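Local atomic coordinates of 2S Albumin protein (Dolichos, PDB entry 6IX1), a protein that is a seed albumin built as a four-bladed hemopexin-type beta-propeller, probably serving in storage and perhaps in binding small ligands. Residues V25-I38 against I212-P224. Numbering follows the deposited sequence.
Sequences VRVYYTPGKTDDKI and ILDGWPCLRDILP. With SO4 (sulfate ion), chain D.
With its CG beside the backbone N and anti to the carbonyl carbon (chi1 -65°), Trp216, the first residue to leave the helix 212-215, turns its indole back toward Val27, Tyr29 and Asp36, while Asp36, its own CG beside the backbone N but swung to chi1 -30°, lays its carboxylate over one face of that indole. The two planes are only 12° apart, and Asp36 OD2 stands 3.7 Å from Trp216 CZ3, offset toward the rim. Val27 CG1 meets the ring at its edge, and Tyr29 CB presses on Trp216 CH2 at 3.5 Å. Replacing this tryptophan with alanine would probably open a gap beside Asp36 and Tyr29 and leave Phe18, Tyr184 and Tyr191 without their edge-to-face partner. Farther along, Cys218 SG packs among Val27, Asp36 and Ile38, Leu219 CD2 fits against Val25 and Val27, and Ile222 CD1 meets Val25 CG1 tip to tip at a tight 3.4 Å. The first and last blades of the propeller are thus joined mainly by apolar packing, with one water as polar link: it accepts from Cys218 N (2.9 Å) and lies 2.7 Å from Asp36 OD1. Thr30 N donates to Asp36 OD2 (2.9 Å); this bond and the water probably offset part of the cost of burying the carboxylate.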
# COMPACT_ATOMS: atom_id res chain seq x y z
N VAL A 25 -4.05 -2.87 11.83
CA VAL A 25 -5.25 -2.14 12.27
C VAL A 25 -6.09 -1.84 11.07
O VAL A 25 -5.61 -1.79 9.91
CB VAL A 25 -4.99 -0.87 13.09
CG1 VAL A 25 -4.41 -1.21 14.45
CG2 VAL A 25 -4.20 0.12 12.32
N ARG A 26 -7.37 -1.64 11.29
CA ARG A 26 -8.30 -1.10 10.31
C ARG A 26 -8.76 0.23 10.88
O ARG A 26 -9.18 0.29 12.05
CB ARG A 26 -9.47 -2.04 10.08
CG ARG A 26 -10.46 -1.48 9.08
CD ARG A 26 -11.43 -2.59 8.69
NE ARG A 26 -12.04 -3.21 9.85
CZ ARG A 26 -13.17 -2.96 10.44
NH1 ARG A 26 -14.07 -2.26 9.87
NH2 ARG A 26 -13.36 -3.59 11.56
N VAL A 27 -8.68 1.32 10.13
CA VAL A 27 -8.97 2.68 10.57
C VAL A 27 -10.05 3.30 9.70
O VAL A 27 -10.00 3.10 8.44
CB VAL A 27 -7.63 3.49 10.52
CG1 VAL A 27 -7.88 4.97 10.78
CG2 VAL A 27 -6.59 2.97 11.50
N TYR A 28 -10.93 4.05 10.33
CA TYR A 28 -11.95 4.88 9.68
C TYR A 28 -11.34 6.27 9.61
O TYR A 28 -11.19 6.94 10.65
CB TYR A 28 -13.21 4.84 10.55
CG TYR A 28 -14.49 5.33 9.92
CD1 TYR A 28 -14.81 5.02 8.63
CD2 TYR A 28 -15.49 5.87 10.74
CE1 TYR A 28 -16.07 5.26 8.12
CE2 TYR A 28 -16.71 6.20 10.20
CZ TYR A 28 -17.04 5.81 8.92
OH TYR A 28 -18.31 6.14 8.43
N TYR A 29 -10.94 6.70 8.43
CA TYR A 29 -10.03 7.89 8.29
C TYR A 29 -10.81 9.08 7.77
O TYR A 29 -11.85 8.96 7.13
CB TYR A 29 -8.76 7.58 7.48
CG TYR A 29 -8.99 7.26 6.06
CD1 TYR A 29 -9.34 6.00 5.65
CD2 TYR A 29 -8.72 8.25 5.12
CE1 TYR A 29 -9.50 5.73 4.31
CE2 TYR A 29 -8.96 8.00 3.80
CZ TYR A 29 -9.35 6.73 3.38
OH TYR A 29 -9.52 6.57 2.02
N THR A 30 -10.16 10.22 7.98
CA THR A 30 -10.82 11.52 7.80
C THR A 30 -9.83 12.43 7.07
O THR A 30 -8.96 13.03 7.66
CB THR A 30 -11.29 12.12 9.12
OG1 THR A 30 -10.16 12.31 10.01
CG2 THR A 30 -12.34 11.23 9.73
N PRO A 31 -9.90 12.56 5.72
CA PRO A 31 -8.96 13.44 5.03
C PRO A 31 -8.98 14.86 5.59
O PRO A 31 -10.05 15.43 5.84
CB PRO A 31 -9.50 13.43 3.59
CG PRO A 31 -10.07 12.03 3.45
CD PRO A 31 -10.72 11.77 4.79
N GLY A 32 -7.79 15.39 5.82
CA GLY A 32 -7.63 16.80 6.17
C GLY A 32 -7.87 17.09 7.65
O GLY A 32 -7.81 18.26 7.97
N LYS A 33 -8.07 16.09 8.50
CA LYS A 33 -8.50 16.24 9.91
C LYS A 33 -7.82 15.13 10.73
O LYS A 33 -7.75 14.04 10.18
CB LYS A 33 -10.05 16.13 10.07
CG LYS A 33 -10.96 16.84 9.11
CD LYS A 33 -12.30 16.66 9.62
CE LYS A 33 -12.92 17.93 10.18
NZ LYS A 33 -13.66 18.70 9.15
N THR A 34 -7.58 15.39 12.01
CA THR A 34 -7.04 14.37 12.91
C THR A 34 -8.17 13.59 13.57
O THR A 34 -8.00 13.22 14.71
CB THR A 34 -6.16 15.01 13.95
OG1 THR A 34 -6.89 15.98 14.70
CG2 THR A 34 -4.97 15.67 13.32
N ASP A 35 -9.20 13.22 12.83
CA ASP A 35 -10.39 12.59 13.37
C ASP A 35 -10.48 11.11 13.02
O ASP A 35 -11.48 10.45 13.23
CB ASP A 35 -11.67 13.31 12.92
CG ASP A 35 -11.85 14.66 13.60
OD1 ASP A 35 -11.25 14.89 14.70
OD2 ASP A 35 -12.55 15.46 12.97
N ASP A 36 -9.36 10.54 12.54
CA ASP A 36 -9.31 9.11 12.24
C ASP A 36 -9.53 8.31 13.51
O ASP A 36 -9.00 8.69 14.55
CB ASP A 36 -8.01 8.72 11.59
CG ASP A 36 -7.40 9.84 10.77
OD1 ASP A 36 -6.68 10.62 11.44
OD2 ASP A 36 -7.69 9.95 9.54
N LYS A 37 -10.20 7.16 13.39
CA LYS A 37 -10.42 6.28 14.54
C LYS A 37 -10.23 4.83 14.15
O LYS A 37 -10.61 4.47 13.05
CB LYS A 37 -11.81 6.51 15.20
CG LYS A 37 -12.09 7.93 15.65
CD LYS A 37 -11.21 8.44 16.75
CE LYS A 37 -11.87 9.76 17.19
NZ LYS A 37 -10.97 10.59 17.95
N ILE A 38 -9.85 4.06 15.14
CA ILE A 38 -9.63 2.63 14.94
C ILE A 38 -10.99 1.91 14.95
O ILE A 38 -11.88 2.18 15.77
CB ILE A 38 -8.71 2.11 16.07
CG1 ILE A 38 -7.32 2.75 15.96
CG2 ILE A 38 -8.68 0.60 16.04
CD1 ILE A 38 -6.37 2.32 17.01
N ILE A 212 3.69 10.94 10.91
CA ILE A 212 2.44 10.15 10.85
C ILE A 212 1.62 10.45 12.08
O ILE A 212 0.42 10.66 11.98
CB ILE A 212 2.80 8.68 10.78
CG1 ILE A 212 3.44 8.32 9.42
CG2 ILE A 212 1.54 7.84 11.00
CD1 ILE A 212 4.15 6.98 9.36
N LEU A 213 2.25 10.40 13.28
CA LEU A 213 1.46 10.53 14.52
C LEU A 213 0.91 11.94 14.69
O LEU A 213 -0.00 12.13 15.50
CB LEU A 213 2.33 10.07 15.67
CG LEU A 213 2.65 8.58 15.65
CD1 LEU A 213 3.42 8.24 16.91
CD2 LEU A 213 1.36 7.77 15.52
N ASP A 214 1.40 12.92 13.98
CA ASP A 214 0.76 14.23 14.00
C ASP A 214 -0.54 14.28 13.20
O ASP A 214 -1.50 14.94 13.58
CB ASP A 214 1.74 15.31 13.58
CG ASP A 214 2.90 15.44 14.60
OD1 ASP A 214 2.73 15.10 15.77
OD2 ASP A 214 3.98 15.81 14.25
N GLY A 215 -0.54 13.60 12.06
CA GLY A 215 -1.74 13.59 11.19
C GLY A 215 -2.75 12.49 11.53
O GLY A 215 -3.92 12.62 11.24
N TRP A 216 -2.23 11.44 12.16
CA TRP A 216 -2.99 10.20 12.50
C TRP A 216 -2.82 9.87 13.97
O TRP A 216 -2.26 8.86 14.36
CB TRP A 216 -2.46 9.05 11.64
CG TRP A 216 -2.73 9.27 10.18
CD1 TRP A 216 -1.99 10.04 9.31
CD2 TRP A 216 -3.71 8.62 9.37
NE1 TRP A 216 -2.51 9.97 8.05
CE2 TRP A 216 -3.56 9.09 8.04
CE3 TRP A 216 -4.64 7.62 9.61
CZ2 TRP A 216 -4.34 8.64 7.00
CZ3 TRP A 216 -5.45 7.21 8.60
CH2 TRP A 216 -5.30 7.69 7.31
N PRO A 217 -3.22 10.80 14.88
CA PRO A 217 -2.95 10.56 16.28
C PRO A 217 -3.61 9.33 16.91
O PRO A 217 -3.18 8.88 17.96
CB PRO A 217 -3.37 11.84 16.97
CG PRO A 217 -4.37 12.45 16.00
CD PRO A 217 -3.84 12.10 14.61
N CYS A 218 -4.58 8.76 16.21
CA CYS A 218 -5.23 7.55 16.74
C CYS A 218 -4.25 6.38 16.78
O CYS A 218 -4.55 5.39 17.44
CB CYS A 218 -6.54 7.17 16.01
SG CYS A 218 -6.25 6.48 14.33
N LEU A 219 -3.11 6.51 16.09
CA LEU A 219 -2.08 5.47 16.06
C LEU A 219 -1.02 5.63 17.14
O LEU A 219 -0.14 4.80 17.17
CB LEU A 219 -1.43 5.43 14.69
CG LEU A 219 -2.39 5.17 13.52
CD1 LEU A 219 -1.58 5.19 12.26
CD2 LEU A 219 -3.21 3.87 13.68
N ARG A 220 -1.17 6.66 17.98
CA ARG A 220 -0.05 6.99 18.89
C ARG A 220 0.21 5.96 19.99
O ARG A 220 1.33 5.99 20.57
CB ARG A 220 -0.26 8.37 19.50
CG ARG A 220 -1.36 8.46 20.52
CD ARG A 220 -1.67 9.87 20.88
NE ARG A 220 -2.66 9.95 21.94
CZ ARG A 220 -3.94 9.76 21.73
NH1 ARG A 220 -4.39 9.46 20.51
NH2 ARG A 220 -4.79 9.88 22.73
N ASP A 221 -0.67 5.04 20.28
CA ASP A 221 -0.44 4.00 21.31
C ASP A 221 0.12 2.73 20.71
O ASP A 221 0.49 1.80 21.47
CB ASP A 221 -1.71 3.73 22.14
CG ASP A 221 -2.02 4.98 22.97
OD1 ASP A 221 -1.09 5.65 23.44
OD2 ASP A 221 -3.20 5.21 23.13
N ILE A 222 0.15 2.64 19.38
CA ILE A 222 0.64 1.41 18.70
C ILE A 222 1.93 1.65 17.91
O ILE A 222 2.54 0.65 17.57
CB ILE A 222 -0.50 0.69 17.95
CG1 ILE A 222 -1.06 1.50 16.80
CG2 ILE A 222 -1.57 0.28 18.92
CD1 ILE A 222 -2.00 0.70 15.94
N LEU A 223 2.23 2.89 17.55
CA LEU A 223 3.48 3.20 16.79
C LEU A 223 4.36 4.09 17.63
O LEU A 223 3.91 4.89 18.40
CB LEU A 223 3.23 3.94 15.48
CG LEU A 223 2.50 3.07 14.47
CD1 LEU A 223 2.10 3.88 13.24
CD2 LEU A 223 3.31 1.84 14.16
N PRO A 224 5.69 4.04 17.46
CA PRO A 224 6.31 3.08 16.60
C PRO A 224 6.42 1.70 17.23
O PRO A 224 6.22 1.56 18.47
CB PRO A 224 7.75 3.59 16.47
CG PRO A 224 7.96 4.48 17.71
CD PRO A 224 6.60 5.00 18.09
S SO4 D . -4.49 14.04 6.21
O1 SO4 D . -4.99 15.04 7.09
O2 SO4 D . -5.56 13.71 5.33
O3 SO4 D . -4.14 12.91 6.91
O4 SO4 D . -3.35 14.46 5.46
O HOH W 1 -6.15 9.97 14.04